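Side-chain contacts in initiator protein NS1 (Murine minute virus, PDB 4R94), which binds the viral replication origin and nicks it with magnesium as cofactor through its N-terminal nickase domain, and also acts as an ATP-dependent helicase: residues T65-D68 with Q69-M73; V130-G134 with K135-Q139; G204-A208 with Y209-T213; S233-K236 with T237-L240. All coordinates share one frame; numbering follows the deposited sequence.

All four contacts are local, each formed by neighbouring parts of one continuous stretch of the nickase domain. Contact 3, on helix 203-211, holds the nuclease tyrosine and lies beside the magnesium site; its buried I207, F211 and L212 and its sulfur-ring contacts contrast with the exposed, water-bridged rim of contact 1 on helix 54-70. Contacts 1 and 4 touch, T66 and Q69 packing on N238 and F239, so the loop after strand 227-232, with its amide-on-indole contact, lies against that helix. Contact 2 ends strand 125-134 in a turn built on a CH-pi contact, and L131 of that strand packs on M206, I207 and F211 of contact 3.

Contact 1 of 4, residues T65-D68 with Q69-M73; sequences TTWD and QSEDM
Q69 lies alongside T65, one turn apart near the C-terminal end of helix 54-70 in the nickase domain, and its CG packs against the T65 methyl CG2 at 3.7 Å. The two side chains point the same way. Bending of the Q69 chain at chi2 (-46°) keeps its amide close to the helix, with NE2 3.6 Å from D68 CB. Q69 N also donates to T65 O at 2.9 Å. A water ties the polar rim together: it donates to D68 OD2, meets T65 OG1 and weakly accepts from Q69 NE2.

On the buried side S70 bends back on the preceding turn. Its OG sits between the backbone N and the carbonyl carbon (chi1 65°), from where it donates to T66 O at 2.8 Å. The same carbonyl also takes a weak bond from S70 N, so hydroxyl and amide of one residue share an acceptor. T66 OG1 itself is bonded to G62 O, and the T66 side chain packs on L229, W235 and F239.

W67 and E71 approach each other at an angle, the indole and carboxylate planes 69° apart, with W67 NE1 3.8 Å from E71 OE2, an oxygen that is weakly bonded to T77 OG1. The indole also meets the ring of F88 and makes a cation-pi contact with K216. Two waters link D68 to E71: both donate to D68 O, one also to E71 O and the other to E71 OE1, the last bond measuring 3.0 Å.

Contact 2 of 4, residues V130-G134 with K135-Q139; sequences VLIGG and KDFSQ
The ring of F137 folds back over G133, turning one face to the glycine backbone where strand 125-134 gives way to the loop before helix 142-160. G133 CA stands 3.8 Å from the ring centroid and 14° off its normal, a CH-pi contact. I132 comes to the far end of the same ring, its side chain crossing that of F137 at about a right angle, and its CG1 lies 4.0 Å from F137 CZ. With CG anti to the carbonyl carbon (chi1 -64°), the phenyl is directed back along the strand.

A type I beta turn from G134 to F137 makes this reversal possible. It is closed by F137 N donating to G134 O at 3.0 Å, the donor well above the carbonyl plane. G134 has backbone angles that suit glycine. At the corner of the turn K135 NZ forms a salt bridge with D136 OD1, 3.2 Å away, through weak hydrogen bonds to both carboxylate oxygens.

F137 also packs on F26, V112 and W145, joining the turn to strands 24-31 and 112-121 and to helix 142-160. The inner side is thus held by apolar and CH-pi contacts and one backbone bond, while the outer corner carries a weak salt bridge that probably adds little to the fold of the turn.

Contact 3 of 4, residues G204-A208 with Y209-T213; sequences GNMIA and YYFLT
M206 O takes two backbone amides as the end of helix 203-211 widens into a pi-type turn: F211 N, five residues on, binds it in the carbonyl plane at 3.1 Å, while the bond from Y210 N is weak. The five-residue spacing repeats at the next step, where L212 N donates to I207 O at 2.9 Å. One residue before M206 the bond is still of the i+4 kind, Y209 N to N205 O.

Side chains gather round the widened turn. M206, bent at chi2 and chi3, brings its sulfur beside Y210 as a Met-aromatic contact, with SD 4.9 Å from the centroid of the Y210 ring and oblique to it. A second, similarly oblique Met-aromatic contact reaches F211, whose CE2 touches M206 CG at 3.5 Å. With its CG anti to the backbone N (chi1 -179°), Y210 sets its ring beside that sulfur and places CD2 over the centre of one face of F211. Y210 is the active-site tyrosine for nuclease activity, and its side chain is about 5 Å from the bound magnesium at the nearest atoms. F211 meets the ring of the metal ligand H129.

N205 and Y209 run side by side, amide and ring planes 40° apart; N205 OD1 bonds Y252 OH of helix 242-252. After the helix, T213 OG1 donates to Y210 O at 2.7 Å on a lone pair in the carbonyl plane, and T213 N bonds the same oxygen. Two bonds from T213 thus grip the Y210 carbonyl, and M206 and F211 flank its side chain, whose OH is weakly bonded to K214; this would probably limit its movement near the metal.

Contact 4 of 4, residues S233-K236 with T237-L240; sequences SGWK and TNFL
N238 ND2 sits over one face of the W235 indole, 3.2 Å above its plane and toward the rim, in the loop between strand 227-232 and helix 242-252. W235 precedes, and N238 is the second residue of, a type I beta turn from T237 to L240. Amide and indole planes are 19° apart, nearly parallel, and ND2 lies 3.3 Å from W235 CE3. N238 CG is anti to the carbonyl carbon (chi1 -63°), which also brings OD1 to 3.3 Å from W235 CA. Both ends of the amide have partners beyond the loop: OD1 accepts from the backbone N of D232, and ND2 bonds weakly to T66 OG1 of helix 54-70. This is the close-packed part, N238 being buried.

F239 makes a looser contact, its CZ coming near the edge of the same indole at 4.2 Å from W235 CE3. F239 and W235 are exposed. L240, by contrast, is buried against A13, R245 and V248, and its CG lies 3.9 Å from K236 O.

No direct hydrogen bond joins 233-236 to 237-240. A water bridges them instead, donating to W235 O at 2.8 Å and accepting from F239 N at 2.9 Å.

Contact 1 of 4, residues T65-D68 with Q69-M73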
# COMPACT_ATOMS: atom_id res chain seq x y z
N THR A 65 14.68 -0.47 -4.95
CA THR A 65 15.74 -1.15 -4.21
C THR A 65 15.17 -2.17 -3.23
O THR A 65 15.76 -3.20 -3.00
CB THR A 65 16.63 -0.12 -3.50
OG1 THR A 65 17.34 0.61 -4.51
CG2 THR A 65 17.66 -0.79 -2.59
N THR A 66 13.98 -1.90 -2.70
CA THR A 66 13.30 -2.88 -1.86
C THR A 66 12.98 -4.13 -2.67
O THR A 66 13.20 -5.26 -2.19
CB THR A 66 12.02 -2.28 -1.26
OG1 THR A 66 12.38 -1.26 -0.32
CG2 THR A 66 11.20 -3.35 -0.54
N TRP A 67 12.48 -3.95 -3.89
CA TRP A 67 12.26 -5.08 -4.78
C TRP A 67 13.56 -5.82 -5.06
O TRP A 67 13.63 -7.05 -4.97
CB TRP A 67 11.63 -4.62 -6.10
CG TRP A 67 11.47 -5.74 -7.10
CD1 TRP A 67 12.41 -6.19 -7.98
CD2 TRP A 67 10.30 -6.56 -7.31
NE1 TRP A 67 11.91 -7.24 -8.72
CE2 TRP A 67 10.62 -7.48 -8.34
CE3 TRP A 67 9.03 -6.60 -6.73
CZ2 TRP A 67 9.70 -8.43 -8.80
CZ3 TRP A 67 8.12 -7.55 -7.19
CH2 TRP A 67 8.46 -8.45 -8.22
N ASP A 68 14.60 -5.07 -5.40
CA ASP A 68 15.88 -5.67 -5.76
C ASP A 68 16.48 -6.50 -4.62
O ASP A 68 17.02 -7.58 -4.84
CB ASP A 68 16.88 -4.58 -6.20
CG ASP A 68 16.51 -3.92 -7.52
OD1 ASP A 68 15.76 -4.52 -8.33
OD2 ASP A 68 16.97 -2.77 -7.73
N GLN A 69 16.40 -6.00 -3.40
CA GLN A 69 17.05 -6.65 -2.28
C GLN A 69 16.22 -7.84 -1.77
O GLN A 69 16.75 -8.75 -1.12
CB GLN A 69 17.32 -5.65 -1.15
CG GLN A 69 18.08 -4.37 -1.57
CD GLN A 69 19.32 -4.61 -2.47
OE1 GLN A 69 20.25 -5.32 -2.07
NE2 GLN A 69 19.34 -3.96 -3.68
N SER A 70 14.93 -7.84 -2.07
CA SER A 70 14.06 -8.91 -1.58
C SER A 70 13.86 -9.99 -2.63
O SER A 70 13.18 -11.00 -2.40
CB SER A 70 12.70 -8.34 -1.15
OG SER A 70 12.00 -7.81 -2.25
N GLU A 71 14.47 -9.78 -3.79
CA GLU A 71 14.41 -10.75 -4.87
C GLU A 71 15.22 -11.98 -4.53
O GLU A 71 16.39 -11.88 -4.15
CB GLU A 71 14.91 -10.13 -6.17
CG GLU A 71 14.76 -11.05 -7.37
CD GLU A 71 14.88 -10.30 -8.67
OE1 GLU A 71 15.94 -9.68 -8.90
OE2 GLU A 71 13.91 -10.33 -9.46
N ASP A 72 14.58 -13.14 -4.64
CA ASP A 72 15.28 -14.41 -4.47
C ASP A 72 15.75 -14.89 -5.83
O ASP A 72 14.95 -15.23 -6.70
CB ASP A 72 14.36 -15.44 -3.81
CG ASP A 72 15.14 -16.56 -3.13
OD1 ASP A 72 16.22 -16.93 -3.64
OD2 ASP A 72 14.67 -17.06 -2.09
N MET A 73 17.07 -14.92 -6.02
CA MET A 73 17.66 -15.21 -7.32
C MET A 73 17.95 -16.69 -7.53
O MET A 73 18.34 -17.10 -8.63
CB MET A 73 18.93 -14.39 -7.52
CG MET A 73 18.68 -12.94 -7.86
SD MET A 73 20.18 -11.94 -7.80
CE MET A 73 19.55 -10.40 -8.44
O HOH W 1 18.77 -1.69 -6.01
O HOH W 2 17.90 -7.92 -7.38
O HOH W 3 18.54 -9.90 -4.10

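Contact 2 of 4, residues V130-G134 with K135-Q139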
# COMPACT_ATOMS: atom_id res chain seq x y z
N VAL A 130 -2.38 -0.66 3.67
CA VAL A 130 -1.63 0.21 4.57
C VAL A 130 -2.13 0.09 6.00
O VAL A 130 -3.32 0.30 6.27
CB VAL A 130 -1.71 1.68 4.15
CG1 VAL A 130 -0.91 2.56 5.13
CG2 VAL A 130 -1.24 1.84 2.72
N LEU A 131 -1.23 -0.23 6.91
CA LEU A 131 -1.52 -0.11 8.34
C LEU A 131 -0.80 1.12 8.84
O LEU A 131 0.39 1.29 8.56
CB LEU A 131 -1.04 -1.35 9.11
CG LEU A 131 -1.59 -2.70 8.65
CD1 LEU A 131 -1.07 -3.82 9.57
CD2 LEU A 131 -3.12 -2.69 8.58
N ILE A 132 -1.48 1.99 9.57
CA ILE A 132 -0.81 3.19 10.07
C ILE A 132 -1.43 3.69 11.37
O ILE A 132 -2.66 3.74 11.50
CB ILE A 132 -0.82 4.33 9.00
CG1 ILE A 132 -0.03 5.55 9.49
CG2 ILE A 132 -2.24 4.70 8.61
CD1 ILE A 132 0.30 6.52 8.37
N GLY A 133 -0.58 4.06 12.32
CA GLY A 133 -1.04 4.57 13.59
C GLY A 133 0.10 5.11 14.42
O GLY A 133 1.25 5.20 13.97
N GLY A 134 -0.23 5.46 15.66
CA GLY A 134 0.76 5.99 16.58
C GLY A 134 0.09 6.83 17.64
O GLY A 134 -1.13 6.89 17.71
N LYS A 135 0.90 7.48 18.48
CA LYS A 135 0.38 8.26 19.60
C LYS A 135 -0.53 9.41 19.15
O LYS A 135 -1.48 9.77 19.86
CB LYS A 135 1.54 8.80 20.44
CG LYS A 135 2.50 9.72 19.71
CD LYS A 135 3.56 10.27 20.66
CE LYS A 135 4.42 11.34 19.99
NZ LYS A 135 3.63 12.54 19.62
N ASP A 136 -0.29 9.98 17.97
CA ASP A 136 -1.11 11.09 17.50
C ASP A 136 -2.37 10.62 16.78
O ASP A 136 -3.09 11.43 16.18
CB ASP A 136 -0.30 12.00 16.57
CG ASP A 136 0.99 12.47 17.20
OD1 ASP A 136 0.92 13.26 18.17
OD2 ASP A 136 2.07 12.06 16.74
N PHE A 137 -2.65 9.32 16.83
CA PHE A 137 -3.80 8.73 16.15
C PHE A 137 -4.84 8.21 17.14
O PHE A 137 -4.48 7.57 18.12
CB PHE A 137 -3.38 7.57 15.25
CG PHE A 137 -2.48 7.95 14.11
CD1 PHE A 137 -1.15 8.30 14.33
CD2 PHE A 137 -2.93 7.88 12.80
CE1 PHE A 137 -0.31 8.63 13.27
CE2 PHE A 137 -2.10 8.21 11.75
CZ PHE A 137 -0.79 8.58 11.98
N SER A 138 -6.12 8.49 16.88
CA SER A 138 -7.21 7.91 17.66
C SER A 138 -8.33 7.41 16.74
O SER A 138 -8.55 7.96 15.67
CB SER A 138 -7.77 8.93 18.67
OG SER A 138 -8.14 10.14 18.04
N GLN A 139 -9.05 6.38 17.18
CA GLN A 139 -10.06 5.72 16.35
C GLN A 139 -11.08 6.67 15.69
O GLN A 139 -11.46 6.47 14.52
CB GLN A 139 -10.83 4.68 17.18
CG GLN A 139 -12.24 4.45 16.65
CD GLN A 139 -12.74 3.05 16.87
OE1 GLN A 139 -12.01 2.16 17.30
NE2 GLN A 139 -14.02 2.84 16.56

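Contact 3 of 4, residues G204-A208 with Y209-T213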
# COMPACT_ATOMS: atom_id res chain seq x y z
N GLY A 204 1.63 -5.33 14.97
CA GLY A 204 2.54 -6.45 14.90
C GLY A 204 1.85 -7.77 14.59
O GLY A 204 2.32 -8.54 13.76
N ASN A 205 0.72 -8.02 15.24
CA ASN A 205 0.04 -9.29 15.03
C ASN A 205 -0.47 -9.47 13.61
O ASN A 205 -0.30 -10.53 13.02
CB ASN A 205 -1.12 -9.46 16.01
CG ASN A 205 -0.65 -9.66 17.43
OD1 ASN A 205 0.54 -9.89 17.69
ND2 ASN A 205 -1.58 -9.57 18.38
N MET A 206 -1.08 -8.43 13.06
CA MET A 206 -1.60 -8.50 11.69
C MET A 206 -0.46 -8.72 10.68
O MET A 206 -0.62 -9.46 9.72
CB MET A 206 -2.38 -7.22 11.33
CG MET A 206 -3.03 -7.29 9.96
SD MET A 206 -4.35 -8.52 9.89
CE MET A 206 -5.32 -7.94 11.26
N ILE A 207 0.68 -8.06 10.89
CA ILE A 207 1.79 -8.26 9.98
C ILE A 207 2.33 -9.71 10.08
O ILE A 207 2.42 -10.41 9.07
CB ILE A 207 2.89 -7.22 10.24
CG1 ILE A 207 2.31 -5.83 9.97
CG2 ILE A 207 4.12 -7.53 9.38
CD1 ILE A 207 3.21 -4.67 10.42
N ALA A 208 2.62 -10.17 11.29
CA ALA A 208 3.26 -11.47 11.47
C ALA A 208 2.33 -12.63 11.14
O ALA A 208 2.73 -13.60 10.48
CB ALA A 208 3.76 -11.61 12.90
N TYR A 209 1.08 -12.54 11.58
CA TYR A 209 0.14 -13.65 11.44
C TYR A 209 -0.66 -13.62 10.15
O TYR A 209 -1.39 -14.56 9.85
CB TYR A 209 -0.83 -13.67 12.62
CG TYR A 209 -0.17 -13.88 13.96
CD1 TYR A 209 0.82 -14.85 14.13
CD2 TYR A 209 -0.54 -13.11 15.06
CE1 TYR A 209 1.42 -15.04 15.36
CE2 TYR A 209 0.06 -13.31 16.30
CZ TYR A 209 1.04 -14.27 16.44
OH TYR A 209 1.64 -14.47 17.67
N TYR A 210 -0.56 -12.54 9.37
CA TYR A 210 -1.34 -12.47 8.15
C TYR A 210 -0.52 -11.93 6.95
O TYR A 210 -0.32 -12.66 5.98
CB TYR A 210 -2.61 -11.62 8.37
CG TYR A 210 -3.46 -11.55 7.13
CD1 TYR A 210 -4.13 -12.68 6.66
CD2 TYR A 210 -3.59 -10.36 6.42
CE1 TYR A 210 -4.89 -12.63 5.50
CE2 TYR A 210 -4.36 -10.30 5.27
CZ TYR A 210 -5.00 -11.43 4.82
OH TYR A 210 -5.76 -11.35 3.67
N PHE A 211 -0.05 -10.68 6.98
CA PHE A 211 0.58 -10.20 5.74
C PHE A 211 1.86 -10.95 5.38
O PHE A 211 2.13 -11.20 4.20
CB PHE A 211 0.85 -8.69 5.82
CG PHE A 211 -0.40 -7.86 5.75
CD1 PHE A 211 -1.19 -7.90 4.61
CD2 PHE A 211 -0.81 -7.10 6.84
CE1 PHE A 211 -2.38 -7.16 4.53
CE2 PHE A 211 -1.99 -6.35 6.78
CZ PHE A 211 -2.78 -6.39 5.63
N LEU A 212 2.63 -11.36 6.38
CA LEU A 212 3.85 -12.12 6.12
C LEU A 212 3.59 -13.59 5.74
O LEU A 212 4.53 -14.32 5.41
CB LEU A 212 4.79 -12.05 7.34
CG LEU A 212 5.38 -10.68 7.66
CD1 LEU A 212 6.48 -10.77 8.73
CD2 LEU A 212 5.90 -9.99 6.39
N THR A 213 2.33 -14.02 5.75
CA THR A 213 2.03 -15.39 5.33
C THR A 213 1.78 -15.54 3.84
O THR A 213 1.65 -16.66 3.35
CB THR A 213 0.79 -15.97 6.06
OG1 THR A 213 -0.41 -15.34 5.58
CG2 THR A 213 0.89 -15.80 7.56

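Contact 4 of 4, residues S233-K236 with T237-L240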
# COMPACT_ATOMS: atom_id res chain seq x y z
N SER A 233 7.81 1.36 8.41
CA SER A 233 8.39 2.62 8.87
C SER A 233 9.76 2.43 9.53
O SER A 233 10.49 3.40 9.74
CB SER A 233 7.42 3.30 9.85
OG SER A 233 6.99 2.40 10.86
N GLY A 234 10.11 1.18 9.81
CA GLY A 234 11.42 0.84 10.36
C GLY A 234 12.40 0.22 9.37
O GLY A 234 13.50 -0.19 9.75
N TRP A 235 12.00 0.17 8.09
CA TRP A 235 12.73 -0.57 7.06
C TRP A 235 13.13 -1.98 7.50
O TRP A 235 14.21 -2.49 7.16
CB TRP A 235 13.98 0.22 6.60
CG TRP A 235 13.62 1.45 5.81
CD1 TRP A 235 13.13 2.63 6.31
CD2 TRP A 235 13.70 1.63 4.39
NE1 TRP A 235 12.91 3.52 5.29
CE2 TRP A 235 13.25 2.93 4.10
CE3 TRP A 235 14.11 0.81 3.33
CZ2 TRP A 235 13.20 3.44 2.81
CZ3 TRP A 235 14.07 1.32 2.04
CH2 TRP A 235 13.60 2.62 1.79
N LYS A 236 12.23 -2.64 8.24
CA LYS A 236 12.51 -3.95 8.83
C LYS A 236 12.13 -5.12 7.94
O LYS A 236 12.91 -6.07 7.78
CB LYS A 236 11.81 -4.07 10.18
CG LYS A 236 12.32 -3.08 11.21
CD LYS A 236 13.69 -3.49 11.71
CE LYS A 236 14.30 -2.40 12.58
NZ LYS A 236 15.66 -2.79 13.07
N THR A 237 10.94 -5.08 7.34
CA THR A 237 10.50 -6.18 6.50
C THR A 237 10.87 -6.00 5.03
O THR A 237 10.86 -6.97 4.28
CB THR A 237 8.97 -6.43 6.60
OG1 THR A 237 8.25 -5.29 6.10
CG2 THR A 237 8.56 -6.68 8.04
N ASN A 238 11.22 -4.77 4.63
CA ASN A 238 11.43 -4.40 3.22
C ASN A 238 12.24 -5.40 2.44
O ASN A 238 11.83 -5.85 1.38
CB ASN A 238 12.16 -3.05 3.10
CG ASN A 238 11.37 -1.89 3.66
OD1 ASN A 238 10.86 -1.95 4.77
ND2 ASN A 238 11.31 -0.80 2.91
N PHE A 239 13.42 -5.73 2.96
CA PHE A 239 14.37 -6.48 2.15
C PHE A 239 14.25 -7.99 2.34
O PHE A 239 15.02 -8.74 1.76
CB PHE A 239 15.81 -6.04 2.47
CG PHE A 239 16.11 -4.60 2.14
CD1 PHE A 239 15.27 -3.83 1.34
CD2 PHE A 239 17.27 -4.01 2.64
CE1 PHE A 239 15.58 -2.50 1.06
CE2 PHE A 239 17.58 -2.68 2.35
CZ PHE A 239 16.73 -1.93 1.56
N LEU A 240 13.28 -8.43 3.13
CA LEU A 240 13.14 -9.86 3.39
C LEU A 240 12.61 -10.65 2.19
O LEU A 240 11.61 -10.27 1.57
CB LEU A 240 12.21 -10.10 4.59
CG LEU A 240 12.62 -9.45 5.91
CD1 LEU A 240 11.64 -9.87 7.02
CD2 LEU A 240 14.05 -9.84 6.27
O HOH W 4 14.68 -4.60 5.33